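PDB 3ISM: CG4930, which binds endonuclease G in a complex and probably acts as the inhibitor of this nuclease in Drosophila melanogaster. Local coordinates for residues W110-K113 with L114-V118; V236-S239 with V240-S244; I255-K258 with L259-G263; G322-C325 with A326-D330. The protein carries 1 engineered substitution. One frame throughout, in Å; residues are numbered along the deposited sequence. Where two conformers were deposited one is given.

How the interactions relate
Interaction 1 lies in helix 104-120, on the opposite side of the chain's centre from the other three; its centre is 78 Å from that of interaction 2, 99 Å from interaction 3 and 80 Å from interaction 4. Those three lie together in the later part of the chain, with centres 23 to 28 Å apart. Interactions 2 and 3 share helix 238-261, one at its start and one toward its end. Interaction 4, in a loop, lies about 12 Å from interaction 2 and about 11 Å from interaction 3, nearest atoms. It bonds to the CG8862 chain, and its Ala326 side chain is about 10 Å from a bound magnesium ion.

Interaction 1: residues W110-K113 with L114-V118; sequences WIVK and LRDEV
Leu114 packs one branch into the angle between Ile111 and Trp110, with CD2 3.7 Å from Ile111 CD1 and 3.9 Å from Trp110 CH2. The indole comes to it at a slant. Trp110 is directed there by its first torsion (172°), which sets CG anti to the backbone N and lets the six-membered ring reach one turn onward along helix 104-120. This is the tight flank: Ile111 and Leu114 are buried, and beyond them Leu92 of helix 81-102 and Trp71 of helix 52-75 continue the packing. Such i to i+3 and i+4 contacts line one helix of the all-helical Ku C-terminal-like region. The backbone beneath is regular alpha helix, as Leu114 N bonding to Trp110 O at 2.9 Å and Arg115 N to Ile111 O at 3.0 Å attest.

The other flank is polar and more open, with Asp116 and Lys113 exposed. Arg115 bends at chi3 (67°) and presents NE and NH2 side-on to its neighbour, both to the single atom Asp116 OD1. NE reaches that oxygen at 2.8 Å and NH2 at 2.9 Å, with the carboxylate oxygen almost in the guanidinium plane. NH2 also lies 3.7 Å from Val112 CG1, the two side chains running alongside each other, while NH1 turns to Phe157 O. Replacing Arg115 by a leucine would probably leave Asp116 OD1 without both these donors and Phe157 O without its NH1 partner.

Because Asp116 OD1 also sits 3.1 Å from Val112 O, another acceptor, the paired guanidinium nitrogens probably offset an otherwise unfavourable approach of two oxygens.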
ATOM      1  N   TRP C 110     -15.424 -38.306  10.065  1.00 31.57           N
ATOM      2  CA  TRP C 110     -16.807 -38.757   9.953  1.00 31.09           C
ATOM      3  C   TRP C 110     -17.123 -39.352   8.575  1.00 30.15           C
ATOM      4  O   TRP C 110     -17.895 -40.306   8.455  1.00 30.37           O
ATOM      5  CB  TRP C 110     -17.753 -37.606  10.279  1.00 30.89           C
ATOM      6  CG  TRP C 110     -19.203 -37.904  10.005  1.00 31.27           C
ATOM      7  CD1 TRP C 110     -20.062 -38.626  10.791  1.00 30.66           C
ATOM      8  CD2 TRP C 110     -19.967 -37.459   8.879  1.00 30.54           C
ATOM      9  NE1 TRP C 110     -21.308 -38.669  10.214  1.00 30.35           N
ATOM     10  CE2 TRP C 110     -21.279 -37.956   9.042  1.00 30.46           C
ATOM     11  CE3 TRP C 110     -19.668 -36.690   7.744  1.00 31.56           C
ATOM     12  CZ2 TRP C 110     -22.285 -37.713   8.117  1.00 29.86           C
ATOM     13  CZ3 TRP C 110     -20.681 -36.443   6.822  1.00 30.56           C
ATOM     14  CH2 TRP C 110     -21.969 -36.955   7.016  1.00 30.96           C
ATOM     15  N   ILE C 111     -16.515 -38.791   7.539  1.00 29.04           N
ATOM     16  CA  ILE C 111     -16.790 -39.246   6.186  1.00 28.00           C
ATOM     17  C   ILE C 111     -16.327 -40.698   5.960  1.00 27.95           C
ATOM     18  O   ILE C 111     -16.897 -41.395   5.151  1.00 27.68           O
ATOM     19  CB  ILE C 111     -16.235 -38.253   5.119  1.00 27.55           C
ATOM     20  CG1 ILE C 111     -16.981 -38.413   3.790  1.00 26.95           C
ATOM     21  CG2 ILE C 111     -14.705 -38.362   4.972  1.00 26.18           C
ATOM     22  CD1 ILE C 111     -18.429 -37.966   3.845  1.00 24.70           C
ATOM     23  N   VAL C 112     -15.317 -41.142   6.708  1.00 27.95           N
ATOM     24  CA  VAL C 112     -14.852 -42.536   6.669  1.00 28.46           C
ATOM     25  C   VAL C 112     -15.910 -43.496   7.240  1.00 28.49           C
ATOM     26  O   VAL C 112     -16.196 -44.555   6.659  1.00 28.38           O
ATOM     27  CB  VAL C 112     -13.516 -42.696   7.452  1.00 28.34           C
ATOM     28  CG1 VAL C 112     -13.169 -44.153   7.662  1.00 28.08           C
ATOM     29  CG2 VAL C 112     -12.384 -41.961   6.736  1.00 29.48           C
ATOM     30  N   LYS C 113     -16.486 -43.127   8.380  1.00 28.65           N
ATOM     31  CA  LYS C 113     -17.587 -43.905   8.956  1.00 29.07           C
ATOM     32  C   LYS C 113     -18.805 -43.918   8.040  1.00 28.50           C
ATOM     33  O   LYS C 113     -19.460 -44.951   7.901  1.00 28.84           O
ATOM     34  CB  LYS C 113     -17.977 -43.376  10.336  1.00 29.55           C
ATOM     35  CG  LYS C 113     -16.880 -43.484  11.395  1.00 32.31           C
ATOM     36  CD  LYS C 113     -17.112 -42.454  12.507  1.00 35.84           C
ATOM     37  CE  LYS C 113     -16.067 -42.590  13.636  1.00 40.11           C
ATOM     38  NZ  LYS C 113     -16.107 -41.450  14.639  1.00 38.23           N
ATOM     39  N   LEU C 114     -19.112 -42.772   7.424  1.00 28.56           N
ATOM     40  CA  LEU C 114     -20.224 -42.689   6.478  1.00 27.92           C
ATOM     41  C   LEU C 114     -20.005 -43.634   5.301  1.00 27.68           C
ATOM     42  O   LEU C 114     -20.897 -44.398   4.954  1.00 27.18           O
ATOM     43  CB  LEU C 114     -20.461 -41.254   5.996  1.00 27.67           C
ATOM     44  CG  LEU C 114     -21.667 -41.080   5.056  1.00 29.10           C
ATOM     45  CD1 LEU C 114     -22.981 -41.163   5.836  1.00 31.12           C
ATOM     46  CD2 LEU C 114     -21.619 -39.789   4.295  1.00 28.06           C
ATOM     47  N   ARG C 115     -18.820 -43.592   4.697  1.00 27.49           N
ATOM     48  CA  ARG C 115     -18.484 -44.524   3.616  1.00 27.52           C
ATOM     49  C   ARG C 115     -18.670 -45.966   4.070  1.00 27.48           C
ATOM     50  O   ARG C 115     -19.259 -46.779   3.363  1.00 27.24           O
ATOM     51  CB  ARG C 115     -17.034 -44.339   3.158  1.00 27.44           C
ATOM     52  CG  ARG C 115     -16.546 -45.409   2.167  1.00 27.99           C
ATOM     53  CD  ARG C 115     -15.025 -45.531   2.141  1.00 28.16           C
ATOM     54  NE  ARG C 115     -14.494 -46.060   3.395  1.00 27.10           N
ATOM     55  CZ  ARG C 115     -13.199 -46.112   3.704  1.00 26.97           C
ATOM     56  NH1 ARG C 115     -12.285 -45.660   2.857  1.00 26.03           N
ATOM     57  NH2 ARG C 115     -12.813 -46.601   4.874  1.00 25.00           N
ATOM     58  N   ASP C 116     -18.156 -46.282   5.254  1.00 27.85           N
ATOM     59  CA  ASP C 116     -18.173 -47.653   5.726  1.00 28.09           C
ATOM     60  C   ASP C 116     -19.598 -48.164   5.884  1.00 28.19           C
ATOM     61  O   ASP C 116     -19.860 -49.331   5.580  1.00 27.57           O
ATOM     62  CB  ASP C 116     -17.356 -47.805   7.007  1.00 28.37           C
ATOM     63  CG  ASP C 116     -15.856 -47.655   6.758  1.00 29.63           C
ATOM     64  OD1 ASP C 116     -15.454 -47.416   5.599  1.00 31.45           O
ATOM     65  OD2 ASP C 116     -15.075 -47.758   7.718  1.00 31.53           O
ATOM     66  N   GLU C 117     -20.502 -47.270   6.306  1.00 28.09           N
ATOM     67  CA  GLU C 117     -21.926 -47.577   6.417  1.00 28.99           C
ATOM     68  C   GLU C 117     -22.590 -47.701   5.043  1.00 29.01           C
ATOM     69  O   GLU C 117     -23.445 -48.567   4.822  1.00 28.87           O
ATOM     70  CB  GLU C 117     -22.644 -46.519   7.262  1.00 28.95           C
ATOM     71  CG  GLU C 117     -24.040 -46.951   7.765  1.00 30.52           C
ATOM     72  CD  GLU C 117     -24.025 -48.087   8.800  1.00 32.48           C
ATOM     73  OE1 GLU C 117     -22.997 -48.334   9.460  1.00 34.26           O
ATOM     74  OE2 GLU C 117     -25.067 -48.737   8.969  1.00 33.33           O
ATOM     75  N   VAL C 118     -22.185 -46.830   4.126  1.00 29.08           N
ATOM     76  CA  VAL C 118     -22.654 -46.869   2.747  1.00 29.18           C
ATOM     77  C   VAL C 118     -22.330 -48.216   2.100  1.00 29.70           C
ATOM     78  O   VAL C 118     -23.196 -48.824   1.472  1.00 30.34           O
ATOM     79  CB  VAL C 118     -22.070 -45.679   1.936  1.00 28.94           C
ATOM     80  CG1 VAL C 118     -22.110 -45.959   0.418  1.00 28.66           C
ATOM     81  CG2 VAL C 118     -22.839 -44.404   2.273  1.00 26.87           C
TER

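Interaction 2: residues V236-S239 with V240-S244; sequences VPDS and VHQAS
Pro237 O receives His241 N at 3.1 Å, opening the first turn of helix 238-261, where Pro237 itself occupies the N-cap position. The bond is almost straight (176° at the hydrogen), whereas Val240 N gives the same carbonyl oxygen only a weak, strongly bent second bond. The proline ring has no acceptor with which to cap the first N-H groups; its backbone O simply makes the first bond of the helix.

The next acceptors follow the alpha-helical pattern. Asp238 O takes Gln242 N at 2.6 Å, nearly in line with its C=O bond. Ser239 O takes Ala243 N at 3.1 Å, but there the donor stands 42° out of the carbonyl plane, away from either lone pair. Ser239 OG approaches Val240 N to 3.3 Å at too poor an angle to count as a bond.

The Asp238 carboxylate runs alongside the Gln242 side chain. Asp238 also packs against Lys76 of the CG8862 chain, which puts this helix start at the interface with the nuclease. On the apolar flank Val236 and Val240 cross at roughly a right angle: the Val236 branch anti to the backbone N (chi1 173°) is the one that touches, its CG1 lying 3.9 Å from CG1 of Val240.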
ATOM      1  N   VAL C 236      21.803  12.544  -9.832  1.00 33.53           N
ATOM      2  CA  VAL C 236      22.650  13.727 -10.014  1.00 33.53           C
ATOM      3  C   VAL C 236      22.349  14.756  -8.924  1.00 33.62           C
ATOM      4  O   VAL C 236      21.185  15.113  -8.728  1.00 33.69           O
ATOM      5  CB  VAL C 236      22.428  14.359 -11.417  1.00 33.44           C
ATOM      6  CG1 VAL C 236      23.174  15.683 -11.561  1.00 33.25           C
ATOM      7  CG2 VAL C 236      22.845  13.390 -12.512  1.00 33.26           C
ATOM      8  N   PRO C 237      23.392  15.225  -8.200  1.00 33.69           N
ATOM      9  CA  PRO C 237      23.228  16.243  -7.155  1.00 33.77           C
ATOM     10  C   PRO C 237      22.519  17.495  -7.668  1.00 33.92           C
ATOM     11  O   PRO C 237      22.702  17.881  -8.830  1.00 33.83           O
ATOM     12  CB  PRO C 237      24.669  16.565  -6.750  1.00 33.72           C
ATOM     13  CG  PRO C 237      25.427  15.334  -7.068  1.00 33.69           C
ATOM     14  CD  PRO C 237      24.799  14.804  -8.326  1.00 33.68           C
ATOM     15  N   ASP C 238      21.682  18.091  -6.824  1.00 34.10           N
ATOM     16  CA  ASP C 238      20.832  19.205  -7.232  1.00 34.30           C
ATOM     17  C   ASP C 238      21.613  20.351  -7.867  1.00 34.45           C
ATOM     18  O   ASP C 238      21.257  20.839  -8.941  1.00 34.39           O
ATOM     19  CB  ASP C 238      20.024  19.722  -6.041  1.00 34.28           C
ATOM     20  CG  ASP C 238      19.451  21.105  -6.282  1.00 34.28           C
ATOM     21  OD1 ASP C 238      19.245  21.845  -5.297  1.00 34.34           O
ATOM     22  OD2 ASP C 238      19.204  21.452  -7.456  1.00 33.63           O
ATOM     23  N   SER C 239      22.674  20.779  -7.194  1.00 34.66           N
ATOM     24  CA  SER C 239      23.463  21.931  -7.643  1.00 34.90           C
ATOM     25  C   SER C 239      24.065  21.736  -9.035  1.00 35.08           C
ATOM     26  O   SER C 239      24.211  22.697  -9.794  1.00 35.11           O
ATOM     27  CB  SER C 239      24.563  22.259  -6.629  1.00 34.93           C
ATOM     28  OG  SER C 239      25.314  21.105  -6.280  1.00 34.95           O
ATOM     29  N   VAL C 240      24.411  20.492  -9.360  1.00 35.37           N
ATOM     30  CA  VAL C 240      24.917  20.136 -10.684  1.00 35.61           C
ATOM     31  C   VAL C 240      23.801  20.255 -11.718  1.00 35.87           C
ATOM     32  O   VAL C 240      23.943  20.962 -12.719  1.00 35.98           O
ATOM     33  CB  VAL C 240      25.484  18.698 -10.717  1.00 35.62           C
ATOM     34  CG1 VAL C 240      25.936  18.328 -12.132  1.00 35.50           C
ATOM     35  CG2 VAL C 240      26.628  18.541  -9.716  1.00 35.54           C
ATOM     36  N   HIS C 241      22.690  19.570 -11.458  1.00 36.17           N
ATOM     37  CA  HIS C 241      21.534  19.606 -12.352  1.00 36.49           C
ATOM     38  C   HIS C 241      20.955  21.019 -12.441  1.00 36.52           C
ATOM     39  O   HIS C 241      20.444  21.416 -13.488  1.00 36.54           O
ATOM     40  CB  HIS C 241      20.468  18.598 -11.905  1.00 36.63           C
ATOM     41  CG  HIS C 241      19.563  18.145 -13.011  1.00 37.08           C
ATOM     42  ND1 HIS C 241      18.213  18.424 -13.032  1.00 37.54           N
ATOM     43  CD2 HIS C 241      19.819  17.440 -14.140  1.00 37.28           C
ATOM     44  CE1 HIS C 241      17.675  17.907 -14.124  1.00 37.52           C
ATOM     45  NE2 HIS C 241      18.629  17.306 -14.814  1.00 37.36           N
ATOM     46  N   GLN C 242      21.058  21.772 -11.344  1.00 36.60           N
ATOM     47  CA  GLN C 242      20.721  23.195 -11.325  1.00 36.82           C
ATOM     48  C   GLN C 242      21.542  23.963 -12.358  1.00 36.86           C
ATOM     49  O   GLN C 242      20.993  24.757 -13.118  1.00 36.71           O
ATOM     50  CB  GLN C 242      20.971  23.790  -9.933  1.00 36.85           C
ATOM     51  CG  GLN C 242      20.337  25.154  -9.698  1.00 37.13           C
ATOM     52  CD  GLN C 242      18.901  25.055  -9.220  1.00 37.49           C
ATOM     53  OE1 GLN C 242      18.641  24.660  -8.083  1.00 37.66           O
ATOM     54  NE2 GLN C 242      17.960  25.423 -10.086  1.00 37.22           N
ATOM     55  N   ALA C 243      22.852  23.704 -12.378  1.00 37.01           N
ATOM     56  CA  ALA C 243      23.798  24.381 -13.273  1.00 37.12           C
ATOM     57  C   ALA C 243      23.603  24.027 -14.751  1.00 37.19           C
ATOM     58  O   ALA C 243      23.667  24.904 -15.615  1.00 37.25           O
ATOM     59  CB  ALA C 243      25.235  24.098 -12.838  1.00 37.15           C
ATOM     60  N   SER C 244      23.358  22.748 -15.030  1.00 37.27           N
ATOM     61  CA  SER C 244      23.082  22.279 -16.394  1.00 37.44           C
ATOM     62  C   SER C 244      21.778  22.865 -16.948  1.00 37.50           C
ATOM     63  O   SER C 244      21.640  23.075 -18.156  1.00 37.40           O
ATOM     64  CB  SER C 244      23.042  20.745 -16.432  1.00 37.58           C
ATOM     65  OG  SER C 244      22.948  20.251 -17.761  1.00 37.68           O
TER

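Interaction 3: residues I255-K258 with L259-G263; sequences IIWK and LLFDG
Lys258 O is approached by two backbone donors at once: Asp262 N bonds to it at 3.0 Å, and Phe261 N adds a weak bond. Phe261 N is shared, for it makes a second weak bond to Trp257 O. The straightest bond lies a turn earlier, where Leu259 N meets Ile255 O at 2.7 Å with an angle of 176° at the hydrogen.

Four residues apart in the C-terminal part of helix 238-261, Trp257 and Phe261 form an edge-to-face aromatic pair. Its evidence is a plane angle of 56° and a separation of 4.8 Å between the centroids of the Trp257 five-membered ring and the Phe261 ring. Trp257 CG is anti to the backbone N (chi1 -154°), carrying the indole to Phe261, whose CD2 points at the indole face, near its rim, and is 3.7 Å from Trp257 CD1. Trp257 O lies at the edge of the phenyl ring, 3.3 Å from Phe261 CD2, while Leu260 CB covers one phenyl face. Helix 290-305 joins in, with Glu302 touching both aromatic side chains and Leu299 touching Phe261. A serine in place of Trp257 would probably open a gap beside Phe261 CD2 and CE2 and let the phenyl ring turn more freely.

On the flank facing helix 267-287, Ile255 and Leu259 lie side by side, with Ile255 CG1 3.8 Å from Leu259 CD1; Leu276 touches Ile255 there, and Asp269 touches Leu259.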
ATOM      1  N   ILE C 255      20.550  34.607 -26.725  1.00 39.50           N
ATOM      2  CA  ILE C 255      20.212  34.652 -28.153  1.00 39.04           C
ATOM      3  C   ILE C 255      18.954  35.509 -28.405  1.00 38.70           C
ATOM      4  O   ILE C 255      18.885  36.226 -29.411  1.00 38.84           O
ATOM      5  CB  ILE C 255      20.106  33.226 -28.790  1.00 38.95           C
ATOM      6  CG1 ILE C 255      19.713  33.303 -30.272  1.00 39.13           C
ATOM      7  CG2 ILE C 255      19.143  32.351 -28.020  1.00 38.87           C
ATOM      8  CD1 ILE C 255      19.559  31.950 -30.960  1.00 39.33           C
ATOM      9  N   ILE C 256      17.982  35.436 -27.485  1.00 38.01           N
ATOM     10  CA  ILE C 256      16.775  36.273 -27.528  1.00 37.32           C
ATOM     11  C   ILE C 256      17.168  37.759 -27.554  1.00 36.77           C
ATOM     12  O   ILE C 256      16.652  38.534 -28.360  1.00 36.58           O
ATOM     13  CB  ILE C 256      15.827  35.979 -26.323  1.00 37.37           C
ATOM     14  CG1 ILE C 256      15.209  34.580 -26.444  1.00 37.47           C
ATOM     15  CG2 ILE C 256      14.715  37.030 -26.217  1.00 37.20           C
ATOM     16  CD1 ILE C 256      14.456  34.104 -25.196  1.00 37.13           C
ATOM     17  N   TRP C 257      18.106  38.124 -26.680  1.00 36.07           N
ATOM     18  CA  TRP C 257      18.650  39.476 -26.611  1.00 35.55           C
ATOM     19  C   TRP C 257      19.413  39.865 -27.887  1.00 35.25           C
ATOM     20  O   TRP C 257      19.454  41.037 -28.247  1.00 35.22           O
ATOM     21  CB  TRP C 257      19.547  39.632 -25.377  1.00 35.19           C
ATOM     22  CG  TRP C 257      19.643  41.048 -24.867  1.00 35.03           C
ATOM     23  CD1 TRP C 257      20.447  42.044 -25.348  1.00 34.57           C
ATOM     24  CD2 TRP C 257      18.913  41.619 -23.771  1.00 34.67           C
ATOM     25  NE1 TRP C 257      20.261  43.197 -24.626  1.00 34.23           N
ATOM     26  CE2 TRP C 257      19.326  42.966 -23.651  1.00 34.52           C
ATOM     27  CE3 TRP C 257      17.949  41.126 -22.881  1.00 34.24           C
ATOM     28  CZ2 TRP C 257      18.811  43.825 -22.676  1.00 34.60           C
ATOM     29  CZ3 TRP C 257      17.438  41.979 -21.910  1.00 34.46           C
ATOM     30  CH2 TRP C 257      17.870  43.316 -21.818  1.00 34.76           C
ATOM     31  N   LYS C 258      20.014  38.884 -28.562  1.00 34.92           N
ATOM     32  CA  LYS C 258      20.664  39.121 -29.856  1.00 34.57           C
ATOM     33  C   LYS C 258      19.632  39.324 -30.965  1.00 34.19           C
ATOM     34  O   LYS C 258      19.674  40.327 -31.679  1.00 33.95           O
ATOM     35  CB  LYS C 258      21.616  37.974 -30.226  1.00 34.73           C
ATOM     36  CG  LYS C 258      23.102  38.311 -30.136  1.00 34.89           C
ATOM     37  CD  LYS C 258      23.715  37.915 -28.802  1.00 35.38           C
ATOM     38  CE  LYS C 258      25.216  38.188 -28.790  1.00 36.11           C
ATOM     39  NZ  LYS C 258      25.885  37.526 -27.639  1.00 36.07           N
ATOM     40  N   LEU C 259      18.705  38.370 -31.084  1.00 33.72           N
ATOM     41  CA  LEU C 259      17.639  38.392 -32.094  1.00 33.21           C
ATOM     42  C   LEU C 259      16.876  39.716 -32.137  1.00 32.95           C
ATOM     43  O   LEU C 259      16.501  40.199 -33.210  1.00 32.75           O
ATOM     44  CB  LEU C 259      16.648  37.250 -31.836  1.00 33.02           C
ATOM     45  CG  LEU C 259      17.034  35.830 -32.267  1.00 33.00           C
ATOM     46  CD1 LEU C 259      16.367  34.784 -31.361  1.00 32.37           C
ATOM     47  CD2 LEU C 259      16.693  35.586 -33.734  1.00 31.76           C
ATOM     48  N   LEU C 260      16.665  40.291 -30.958  1.00 32.60           N
ATOM     49  CA  LEU C 260      15.867  41.494 -30.798  1.00 32.22           C
ATOM     50  C   LEU C 260      16.683  42.790 -30.804  1.00 32.24           C
ATOM     51  O   LEU C 260      16.171  43.842 -31.190  1.00 32.16           O
ATOM     52  CB  LEU C 260      15.062  41.403 -29.497  1.00 32.09           C
ATOM     53  CG  LEU C 260      13.936  40.375 -29.369  1.00 31.17           C
ATOM     54  CD1 LEU C 260      13.418  40.395 -27.952  1.00 30.96           C
ATOM     55  CD2 LEU C 260      12.804  40.633 -30.356  1.00 30.30           C
ATOM     56  N   PHE C 261      17.942  42.723 -30.371  1.00 32.26           N
ATOM     57  CA  PHE C 261      18.718  43.942 -30.125  1.00 32.38           C
ATOM     58  C   PHE C 261      20.091  44.048 -30.809  1.00 32.58           C
ATOM     59  O   PHE C 261      20.899  44.903 -30.434  1.00 32.63           O
ATOM     60  CB  PHE C 261      18.847  44.203 -28.615  1.00 32.25           C
ATOM     61  CG  PHE C 261      17.538  44.155 -27.877  1.00 32.15           C
ATOM     62  CD1 PHE C 261      16.551  45.102 -28.122  1.00 31.98           C
ATOM     63  CD2 PHE C 261      17.292  43.158 -26.940  1.00 32.37           C
ATOM     64  CE1 PHE C 261      15.338  45.058 -27.446  1.00 31.99           C
ATOM     65  CE2 PHE C 261      16.082  43.106 -26.256  1.00 32.12           C
ATOM     66  CZ  PHE C 261      15.101  44.057 -26.511  1.00 32.20           C
ATOM     67  N   ASP C 262      20.352  43.204 -31.808  1.00 32.81           N
ATOM     68  CA  ASP C 262      21.559  43.353 -32.637  1.00 32.99           C
ATOM     69  C   ASP C 262      21.421  44.577 -33.544  1.00 33.08           C
ATOM     70  O   ASP C 262      22.413  45.194 -33.933  1.00 33.00           O
ATOM     71  CB  ASP C 262      21.828  42.098 -33.477  1.00 33.01           C
ATOM     72  CG  ASP C 262      22.528  40.994 -32.689  1.00 33.34           C
ATOM     73  OD1 ASP C 262      23.291  41.308 -31.747  1.00 33.88           O
ATOM     74  OD2 ASP C 262      22.317  39.804 -33.018  1.00 33.21           O
ATOM     75  N   GLY C 263      20.173  44.904 -33.869  1.00 33.21           N
ATOM     76  CA  GLY C 263      19.816  46.109 -34.609  1.00 33.51           C
ATOM     77  C   GLY C 263      18.318  46.299 -34.472  1.00 33.70           C
ATOM     78  O   GLY C 263      17.774  46.199 -33.368  1.00 33.68           O
TER

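Interaction 4: residues G322-C325 with A326-D330; sequences GPSC and ARDSD
Asp328 N bonds to Cys325 O at 2.8 Å, closing a beta turn over Ala326 and Arg327 whose backbone angles are close to type I. The Asp328 side chain then folds back over this turn. Its CB stays 4.1 Å from Cys325 O, and CG comes to 3.4 Å from the same oxygen, because chi1 (64°) puts CG between the backbone N and the carbonyl carbon. From CG the carboxylate splits its work. OD1 accepts Cys325 N at 2.6 Å, on its syn side but 28° out of the carboxylate plane, so residues 325 and 328 are tied by backbone and side chain alike. OD2 takes the hydroxyl of Ser324, although the modelled 2.4 Å between Ser324 OG and Asp328 OD2 is so short that its exact length is doubtful.

Around the turn, Arg327 turns its guanidinium to Glu320 in a salt bridge, and Asn293 OD1 accepts Ser324 N. Two bonds reach the CG8862 chain: Ala326 O accepts Arg134 NH2 of that chain, and Asp330 pairs with its Arg99, so this loop is part of the inhibitor's contact with the nuclease. Ser329 CB comes to 3.4 Å from Ser324 OG.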
ATOM      1  N   GLY C 322       4.889  36.991 -19.609  1.00 30.34           N
ATOM      2  CA  GLY C 322       5.330  37.673 -18.405  1.00 30.61           C
ATOM      3  C   GLY C 322       5.797  36.704 -17.346  1.00 30.78           C
ATOM      4  O   GLY C 322       6.066  35.539 -17.651  1.00 30.89           O
ATOM      5  N   PRO C 323       5.914  37.188 -16.098  1.00 30.81           N
ATOM      6  CA  PRO C 323       6.304  36.373 -14.959  1.00 30.95           C
ATOM      7  C   PRO C 323       5.515  35.073 -14.881  1.00 30.97           C
ATOM      8  O   PRO C 323       4.328  35.040 -15.238  1.00 31.06           O
ATOM      9  CB  PRO C 323       5.978  37.273 -13.762  1.00 30.99           C
ATOM     10  CG  PRO C 323       6.188  38.655 -14.285  1.00 30.93           C
ATOM     11  CD  PRO C 323       5.682  38.593 -15.709  1.00 31.11           C
ATOM     12  N   SER C 324       6.183  34.001 -14.458  1.00 30.81           N
ATOM     13  CA  SER C 324       5.508  32.719 -14.248  1.00 30.68           C
ATOM     14  C   SER C 324       4.547  32.817 -13.066  1.00 30.34           C
ATOM     15  O   SER C 324       4.844  33.517 -12.091  1.00 30.36           O
ATOM     16  CB  SER C 324       6.532  31.626 -13.997  1.00 30.60           C
ATOM     17  OG  SER C 324       5.920  30.351 -13.973  1.00 31.82           O
ATOM     18  N   CYS C 325       3.410  32.121 -13.156  1.00 30.16           N
ATOM     19  CA  CYS C 325       2.398  32.165 -12.094  0.50 29.64           C
ATOM     20  C   CYS C 325       1.532  30.898 -12.029  1.00 30.01           C
ATOM     21  O   CYS C 325       1.799  29.915 -12.735  1.00 30.12           O
ATOM     22  CB  CYS C 325       1.537  33.434 -12.212  0.50 29.70           C
ATOM     23  SG  CYS C 325       0.396  33.449 -13.584  0.50 27.18           S
ATOM     24  N   ALA C 326       0.510  30.914 -11.160  1.00 29.79           N
ATOM     25  CA  ALA C 326      -0.361  29.741 -10.927  1.00 29.72           C
ATOM     26  C   ALA C 326      -1.116  29.307 -12.172  1.00 29.82           C
ATOM     27  O   ALA C 326      -1.735  28.242 -12.198  1.00 29.66           O
ATOM     28  CB  ALA C 326      -1.344  29.998  -9.783  1.00 29.66           C
ATOM     29  N   ARG C 327      -1.070  30.146 -13.196  1.00 29.81           N
ATOM     30  CA  ARG C 327      -1.698  29.837 -14.459  1.00 30.25           C
ATOM     31  C   ARG C 327      -0.844  28.833 -15.207  1.00 30.33           C
ATOM     32  O   ARG C 327      -1.372  28.007 -15.958  1.00 30.09           O
ATOM     33  CB  ARG C 327      -1.886  31.117 -15.284  1.00 30.48           C
ATOM     34  CG  ARG C 327      -2.978  32.035 -14.724  1.00 30.66           C
ATOM     35  CD  ARG C 327      -3.035  33.387 -15.430  1.00 30.63           C
ATOM     36  NE  ARG C 327      -3.301  33.300 -16.869  1.00 30.91           N
ATOM     37  CZ  ARG C 327      -4.493  33.060 -17.412  1.00 31.72           C
ATOM     38  NH1 ARG C 327      -5.560  32.860 -16.644  1.00 30.98           N
ATOM     39  NH2 ARG C 327      -4.624  33.032 -18.733  1.00 32.20           N
ATOM     40  N   ASP C 328       0.472  28.899 -14.981  1.00 30.45           N
ATOM     41  CA  ASP C 328       1.420  28.112 -15.771  1.00 30.90           C
ATOM     42  C   ASP C 328       2.287  27.119 -14.982  1.00 30.71           C
ATOM     43  O   ASP C 328       2.908  26.227 -15.579  1.00 31.08           O
ATOM     44  CB  ASP C 328       2.292  29.023 -16.667  1.00 31.25           C
ATOM     45  CG  ASP C 328       3.189  29.977 -15.872  1.00 32.52           C
ATOM     46  OD1 ASP C 328       2.700  31.021 -15.382  1.00 32.07           O
ATOM     47  OD2 ASP C 328       4.407  29.693 -15.763  1.00 35.34           O
ATOM     48  N   SER C 329       2.306  27.245 -13.656  1.00 29.72           N
ATOM     49  CA  SER C 329       3.330  26.571 -12.851  1.00 28.81           C
ATOM     50  C   SER C 329       2.865  26.065 -11.467  1.00 28.12           C
ATOM     51  O   SER C 329       1.990  26.664 -10.825  1.00 27.67           O
ATOM     52  CB  SER C 329       4.529  27.501 -12.698  1.00 28.62           C
ATOM     53  OG  SER C 329       5.395  27.079 -11.673  1.00 29.37           O
ATOM     54  N   ASP C 330       3.478  24.968 -11.014  1.00 26.92           N
ATOM     55  CA  ASP C 330       3.176  24.404  -9.703  1.00 25.84           C
ATOM     56  C   ASP C 330       3.974  25.055  -8.581  1.00 25.90           C
ATOM     57  O   ASP C 330       3.903  24.628  -7.433  1.00 25.95           O
ATOM     58  CB  ASP C 330       3.301  22.863  -9.690  1.00 25.68           C
ATOM     59  CG  ASP C 330       4.741  22.353  -9.782  1.00 23.95           C
ATOM     60  OD1 ASP C 330       4.912  21.116  -9.660  1.00 23.17           O
ATOM     61  OD2 ASP C 330       5.692  23.147  -9.976  1.00 21.81           O
TER